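Local atomic coordinates of NAD-dependent epimerase/dehydratase (Methylobacillus flagellatus KT, PDB entry 3GPI), a protein that is of unknown function but, as a member of the NAD-dependent epimerase/dehydratase family, probably binds a nicotinamide adenine dinucleotide cofactor in a Rossmann-type fold. Residues V205-P217 and N251-D265. Residues are numbered along the deposited sequence; the frame is centred on the assembly and turned at random.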
loop_
_atom_site.group_PDB
_atom_site.type_symbol
_atom_site.label_atom_id
_atom_site.label_comp_id
_atom_site.label_asym_id
_atom_site.label_seq_id
_atom_site.Cartn_x
_atom_site.Cartn_y
_atom_site.Cartn_z
ATOM N N VAL A 205 14.931 13.828 -6.200
ATOM C CA VAL A 205 14.025 13.197 -7.150
ATOM C C VAL A 205 13.830 11.706 -6.832
ATOM O O VAL A 205 14.813 10.949 -6.762
ATOM C CB VAL A 205 14.503 13.361 -8.652
ATOM C CG1 VAL A 205 14.844 14.821 -8.926
ATOM C CG2 VAL A 205 15.704 12.475 -9.025
ATOM N N PRO A 206 12.559 11.287 -6.675
ATOM C CA PRO A 206 12.326 9.878 -6.379
ATOM C C PRO A 206 12.667 8.939 -7.527
ATOM O O PRO A 206 12.636 9.284 -8.712
ATOM C CB PRO A 206 10.817 9.809 -6.058
ATOM C CG PRO A 206 10.237 11.069 -6.607
ATOM C CD PRO A 206 11.325 12.091 -6.551
ATOM N N GLU A 207 13.000 7.737 -7.112
ATOM C CA GLU A 207 13.148 6.583 -7.976
ATOM C C GLU A 207 11.847 6.243 -8.686
ATOM O O GLU A 207 10.737 6.623 -8.239
ATOM C CB GLU A 207 13.509 5.407 -7.078
ATOM C CG GLU A 207 14.763 5.592 -6.262
ATOM C CD GLU A 207 15.967 4.965 -6.915
ATOM O OE1 GLU A 207 15.814 3.963 -7.655
ATOM O OE2 GLU A 207 17.077 5.485 -6.673
ATOM N N ARG A 208 11.944 5.448 -9.753
ATOM C CA ARG A 208 10.733 5.058 -10.449
ATOM C C ARG A 208 9.955 3.906 -9.791
ATOM O O ARG A 208 8.810 3.705 -10.130
ATOM C CB ARG A 208 10.974 4.812 -11.947
ATOM C CG ARG A 208 11.119 6.147 -12.700
ATOM C CD ARG A 208 11.207 5.989 -14.191
ATOM N NE ARG A 208 9.952 5.595 -14.824
ATOM C CZ ARG A 208 8.993 6.442 -15.195
ATOM N NH1 ARG A 208 9.141 7.738 -14.981
ATOM N NH2 ARG A 208 7.866 5.979 -15.743
ATOM N N LEU A 209 10.588 3.191 -8.872
ATOM C CA LEU A 209 9.988 2.000 -8.258
ATOM C C LEU A 209 10.572 1.748 -6.895
ATOM O O LEU A 209 11.773 1.721 -6.726
ATOM C CB LEU A 209 10.273 0.796 -9.182
ATOM C CG LEU A 209 9.827 -0.588 -8.704
ATOM C CD1 LEU A 209 8.324 -0.706 -8.546
ATOM C CD2 LEU A 209 10.317 -1.691 -9.701
ATOM N N TYR A 210 9.679 1.510 -5.919
ATOM C CA TYR A 210 10.090 1.019 -4.588
ATOM C C TYR A 210 9.192 -0.102 -4.193
ATOM O O TYR A 210 7.976 -0.060 -4.441
ATOM C CB TYR A 210 9.873 2.066 -3.483
ATOM C CG TYR A 210 10.693 3.341 -3.582
ATOM C CD1 TYR A 210 11.941 3.445 -2.968
ATOM C CD2 TYR A 210 10.214 4.424 -4.298
ATOM C CE1 TYR A 210 12.683 4.635 -3.062
ATOM C CE2 TYR A 210 10.951 5.622 -4.394
ATOM C CZ TYR A 210 12.170 5.700 -3.774
ATOM O OH TYR A 210 12.843 6.902 -3.935
ATOM N N ILE A 211 9.790 -1.068 -3.519
ATOM C CA ILE A 211 9.041 -2.030 -2.720
ATOM C C ILE A 211 8.806 -1.358 -1.356
ATOM O O ILE A 211 9.740 -0.863 -0.709
ATOM C CB ILE A 211 9.832 -3.332 -2.545
ATOM C CG1 ILE A 211 9.903 -4.036 -3.904
ATOM C CG2 ILE A 211 9.069 -4.276 -1.552
ATOM C CD1 ILE A 211 10.739 -5.329 -3.924
ATOM N N VAL A 212 7.547 -1.303 -0.928
ATOM C CA VAL A 212 7.185 -0.679 0.349
ATOM C C VAL A 212 6.822 -1.797 1.298
ATOM O O VAL A 212 5.728 -2.368 1.210
ATOM C CB VAL A 212 6.026 0.317 0.139
ATOM C CG1 VAL A 212 5.774 1.089 1.426
ATOM C CG2 VAL A 212 6.405 1.352 -0.908
ATOM N N THR A 213 7.766 -2.107 2.175
ATOM C CA THR A 213 7.646 -3.249 3.100
ATOM C C THR A 213 8.540 -2.987 4.302
ATOM O O THR A 213 9.440 -2.148 4.225
ATOM C CB THR A 213 7.951 -4.580 2.367
ATOM O OG1 THR A 213 7.477 -5.693 3.130
ATOM C CG2 THR A 213 9.446 -4.732 2.079
ATOM N N ASP A 214 8.272 -3.664 5.415
ATOM C CA ASP A 214 9.078 -3.411 6.608
ATOM C C ASP A 214 10.341 -4.263 6.635
ATOM O O ASP A 214 10.647 -4.908 5.646
ATOM C CB ASP A 214 8.256 -3.522 7.897
ATOM C CG ASP A 214 7.990 -4.972 8.337
ATOM O OD1 ASP A 214 8.613 -5.929 7.833
ATOM O OD2 ASP A 214 7.195 -5.114 9.276
ATOM N N ASN A 215 11.067 -4.231 7.738
ATOM C CA ASN A 215 12.386 -4.867 7.815
ATOM C C ASN A 215 12.381 -6.374 8.016
ATOM O O ASN A 215 13.459 -7.001 7.868
ATOM C CB ASN A 215 13.165 -4.284 9.002
ATOM C CG ASN A 215 13.528 -2.833 8.837
ATOM O OD1 ASN A 215 13.638 -2.286 7.760
ATOM N ND2 ASN A 215 13.782 -2.222 9.970
ATOM N N GLN A 216 11.238 -6.983 8.372
ATOM C CA GLN A 216 11.297 -8.384 8.832
ATOM C C GLN A 216 10.194 -9.251 8.272
ATOM O O GLN A 216 9.179 -9.436 8.921
ATOM C CB GLN A 216 11.272 -8.462 10.366
ATOM C CG GLN A 216 12.548 -7.890 11.046
ATOM C CD GLN A 216 12.654 -8.260 12.512
ATOM O OE1 GLN A 216 12.460 -9.399 12.893
ATOM N NE2 GLN A 216 12.971 -7.272 13.367
ATOM N N PRO A 217 10.405 -9.833 7.098
ATOM C CA PRO A 217 9.499 -10.894 6.666
ATOM C C PRO A 217 9.621 -12.058 7.656
ATOM O O PRO A 217 10.668 -12.296 8.241
ATOM C CB PRO A 217 10.041 -11.302 5.290
ATOM C CG PRO A 217 11.274 -10.513 5.038
ATOM C CD PRO A 217 11.568 -9.653 6.210
ATOM N N ASN A 251 13.467 -4.175 1.586
ATOM C CA ASN A 251 13.185 -2.747 1.556
ATOM C C ASN A 251 14.434 -1.877 1.528
ATOM O O ASN A 251 14.398 -0.734 1.969
ATOM C CB ASN A 251 12.314 -2.368 2.763
ATOM C CG ASN A 251 13.031 -2.477 4.113
ATOM O OD1 ASN A 251 14.189 -2.900 4.230
ATOM N ND2 ASN A 251 12.321 -2.072 5.160
ATOM N N ALA A 252 15.522 -2.389 0.960
ATOM C CA ALA A 252 16.769 -1.650 0.932
ATOM C C ALA A 252 16.627 -0.257 0.311
ATOM O O ALA A 252 17.210 0.711 0.825
ATOM C CB ALA A 252 17.830 -2.467 0.136
ATOM N N ARG A 253 15.945 -0.175 -0.823
ATOM C CA ARG A 253 15.766 1.128 -1.502
ATOM C C ARG A 253 14.938 2.104 -0.642
ATOM O O ARG A 253 15.282 3.267 -0.485
ATOM C CB ARG A 253 15.139 0.950 -2.897
ATOM C CG ARG A 253 16.123 0.636 -4.048
ATOM C CD ARG A 253 15.399 0.886 -5.362
ATOM N NE ARG A 253 16.294 0.892 -6.509
ATOM C CZ ARG A 253 16.749 -0.207 -7.108
ATOM N NH1 ARG A 253 16.417 -1.429 -6.669
ATOM N NH2 ARG A 253 17.550 -0.086 -8.146
ATOM N N LEU A 254 13.871 1.626 -0.003
ATOM C CA LEU A 254 13.101 2.487 0.883
ATOM C C LEU A 254 13.987 3.010 2.017
ATOM O O LEU A 254 13.976 4.206 2.324
ATOM C CB LEU A 254 11.879 1.687 1.405
ATOM C CG LEU A 254 11.016 2.342 2.476
ATOM C CD1 LEU A 254 9.598 1.753 2.449
ATOM C CD2 LEU A 254 11.665 2.095 3.851
ATOM N N LEU A 255 14.814 2.154 2.615
ATOM C CA LEU A 255 15.700 2.604 3.681
ATOM C C LEU A 255 16.718 3.627 3.129
ATOM O O LEU A 255 16.994 4.628 3.814
ATOM C CB LEU A 255 16.433 1.429 4.345
ATOM C CG LEU A 255 15.504 0.499 5.149
ATOM C CD1 LEU A 255 16.269 -0.625 5.756
ATOM C CD2 LEU A 255 14.788 1.273 6.252
ATOM N N ALA A 256 17.229 3.385 1.924
ATOM C CA ALA A 256 18.242 4.287 1.320
ATOM C C ALA A 256 17.679 5.654 0.960
ATOM O O ALA A 256 18.437 6.614 0.775
ATOM C CB ALA A 256 18.898 3.621 0.103
ATOM N N SER A 257 16.355 5.788 0.918
ATOM C CA SER A 257 15.721 7.087 0.641
ATOM C C SER A 257 15.832 7.981 1.842
ATOM O O SER A 257 15.573 9.193 1.719
ATOM C CB SER A 257 14.223 6.934 0.310
ATOM O OG SER A 257 13.494 6.597 1.497
ATOM N N GLY A 258 16.159 7.410 3.004
ATOM C CA GLY A 258 16.233 8.174 4.245
ATOM C C GLY A 258 14.964 8.094 5.075
ATOM O O GLY A 258 14.942 8.603 6.195
ATOM N N TYR A 259 13.925 7.465 4.525
ATOM C CA TYR A 259 12.687 7.331 5.276
ATOM C C TYR A 259 12.918 6.471 6.513
ATOM O O TYR A 259 13.583 5.435 6.434
ATOM C CB TYR A 259 11.585 6.723 4.384
ATOM C CG TYR A 259 10.319 6.527 5.207
ATOM C CD1 TYR A 259 9.553 7.630 5.586
ATOM C CD2 TYR A 259 9.920 5.257 5.626
ATOM C CE1 TYR A 259 8.413 7.501 6.377
ATOM C CE2 TYR A 259 8.777 5.107 6.388
ATOM C CZ TYR A 259 8.055 6.220 6.788
ATOM O OH TYR A 259 6.963 6.101 7.591
ATOM N N GLN A 260 12.353 6.892 7.644
ATOM C CA GLN A 260 12.461 6.137 8.911
ATOM C C GLN A 260 11.140 5.471 9.255
ATOM O O GLN A 260 10.121 6.115 9.458
ATOM C CB GLN A 260 12.905 7.026 10.063
ATOM C CG GLN A 260 14.353 7.466 9.881
ATOM C CD GLN A 260 14.821 8.387 10.975
ATOM O OE1 GLN A 260 14.245 9.453 11.191
ATOM N NE2 GLN A 260 15.895 7.998 11.652
ATOM N N LEU A 261 11.150 4.140 9.267
ATOM C CA LEU A 261 9.929 3.435 9.614
ATOM C C LEU A 261 9.424 3.735 11.020
ATOM O O LEU A 261 10.191 3.706 12.001
ATOM C CB LEU A 261 10.152 1.932 9.461
ATOM C CG LEU A 261 10.298 1.417 8.028
ATOM C CD1 LEU A 261 11.087 0.105 7.981
ATOM C CD2 LEU A 261 8.952 1.284 7.277
ATOM N N ILE A 262 8.134 4.002 11.106
ATOM C CA ILE A 262 7.459 4.152 12.402
ATOM C C ILE A 262 7.404 2.786 13.093
ATOM O O ILE A 262 7.620 2.685 14.298
ATOM C CB ILE A 262 6.027 4.673 12.218
ATOM C CG1 ILE A 262 6.038 6.043 11.518
ATOM C CG2 ILE A 262 5.274 4.786 13.570
ATOM C CD1 ILE A 262 4.671 6.437 11.001
ATOM N N TYR A 263 7.094 1.740 12.321
ATOM C CA TYR A 263 6.955 0.382 12.822
ATOM C C TYR A 263 7.891 -0.477 12.026
ATOM O O TYR A 263 7.495 -1.068 11.013
ATOM C CB TYR A 263 5.515 -0.109 12.656
ATOM C CG TYR A 263 4.519 0.775 13.324
ATOM C CD1 TYR A 263 4.362 0.735 14.718
ATOM C CD2 TYR A 263 3.738 1.646 12.590
ATOM C CE1 TYR A 263 3.426 1.546 15.351
ATOM C CE2 TYR A 263 2.815 2.485 13.218
ATOM C CZ TYR A 263 2.660 2.414 14.589
ATOM O OH TYR A 263 1.723 3.253 15.164
ATOM N N PRO A 264 9.157 -0.557 12.455
ATOM C CA PRO A 264 10.188 -1.234 11.642
ATOM C C PRO A 264 9.876 -2.709 11.402
ATOM O O PRO A 264 10.349 -3.268 10.434
ATOM C CB PRO A 264 11.486 -1.014 12.434
ATOM C CG PRO A 264 11.207 0.084 13.395
ATOM C CD PRO A 264 9.726 0.121 13.642
ATOM N N ASP A 265 9.104 -3.337 12.290
ATOM C CA ASP A 265 8.834 -4.765 12.169
ATOM C C ASP A 265 7.518 -5.069 12.880
ATOM O O ASP A 265 6.921 -4.191 13.535
ATOM C CB ASP A 265 9.999 -5.565 12.753
ATOM C CG ASP A 265 10.342 -5.105 14.135
ATOM O OD1 ASP A 265 9.460 -5.166 14.991
ATOM O OD2 ASP A 265 11.460 -4.581 14.336
HETATM O O HOH W 1 12.549 -0.786 -1.011
HETATM O O HOH W 2 5.792 -3.102 10.288
HETATM O O HOH W 3 12.755 -5.994 4.073
HETATM O O HOH W 4 13.477 -4.149 12.441
#
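Asn-251, placed just before helix 252-256, reaches across to the chain leaving strand 209-212. Its CB lies 3.2 Å from Thr-213 O and 3.8 Å from Thr-213 CG2; CG, set between the backbone N and the carbonyl carbon (chi1 68°), comes 3.6 Å from Thr-213 O. OD1 has Asn-215 OD1 as its neighbour at 3.6 Å, two acceptors with no bond between them, whereas ND2 donates twice. One bond, to Thr-213 O, is 3.0 Å long and bent; the other, to Asn-215 OD1 at 2.9 Å, is nearly straight (174°) and lies in the Asn-251 amide plane, although the two amides stand almost perpendicular. With an alanine here, Thr-213 O and Asn-215 OD1 would probably lose their common donor, and the Asn-215 amide would be freer to turn. Strand 209-212 runs parallel to strand 149-158 in the main Rossmann-type sheet, and helix 252-256 crosses strand 209-212 at 103°. Leu-254 CD1 rests against Val-212 CG1, and water 1 bridges Ile-211 O and Leu-254 N. Just before the strand, Glu-207 OE1 forms a salt bridge with Arg-253 NE, its hydrogen bond weak at 3.3 Å, while Arg-253 NH1 and NH2 pair with Glu-123 and Asp-124. Beyond the strand, Asn-215 N donates to Pro-264 O (3.0 Å).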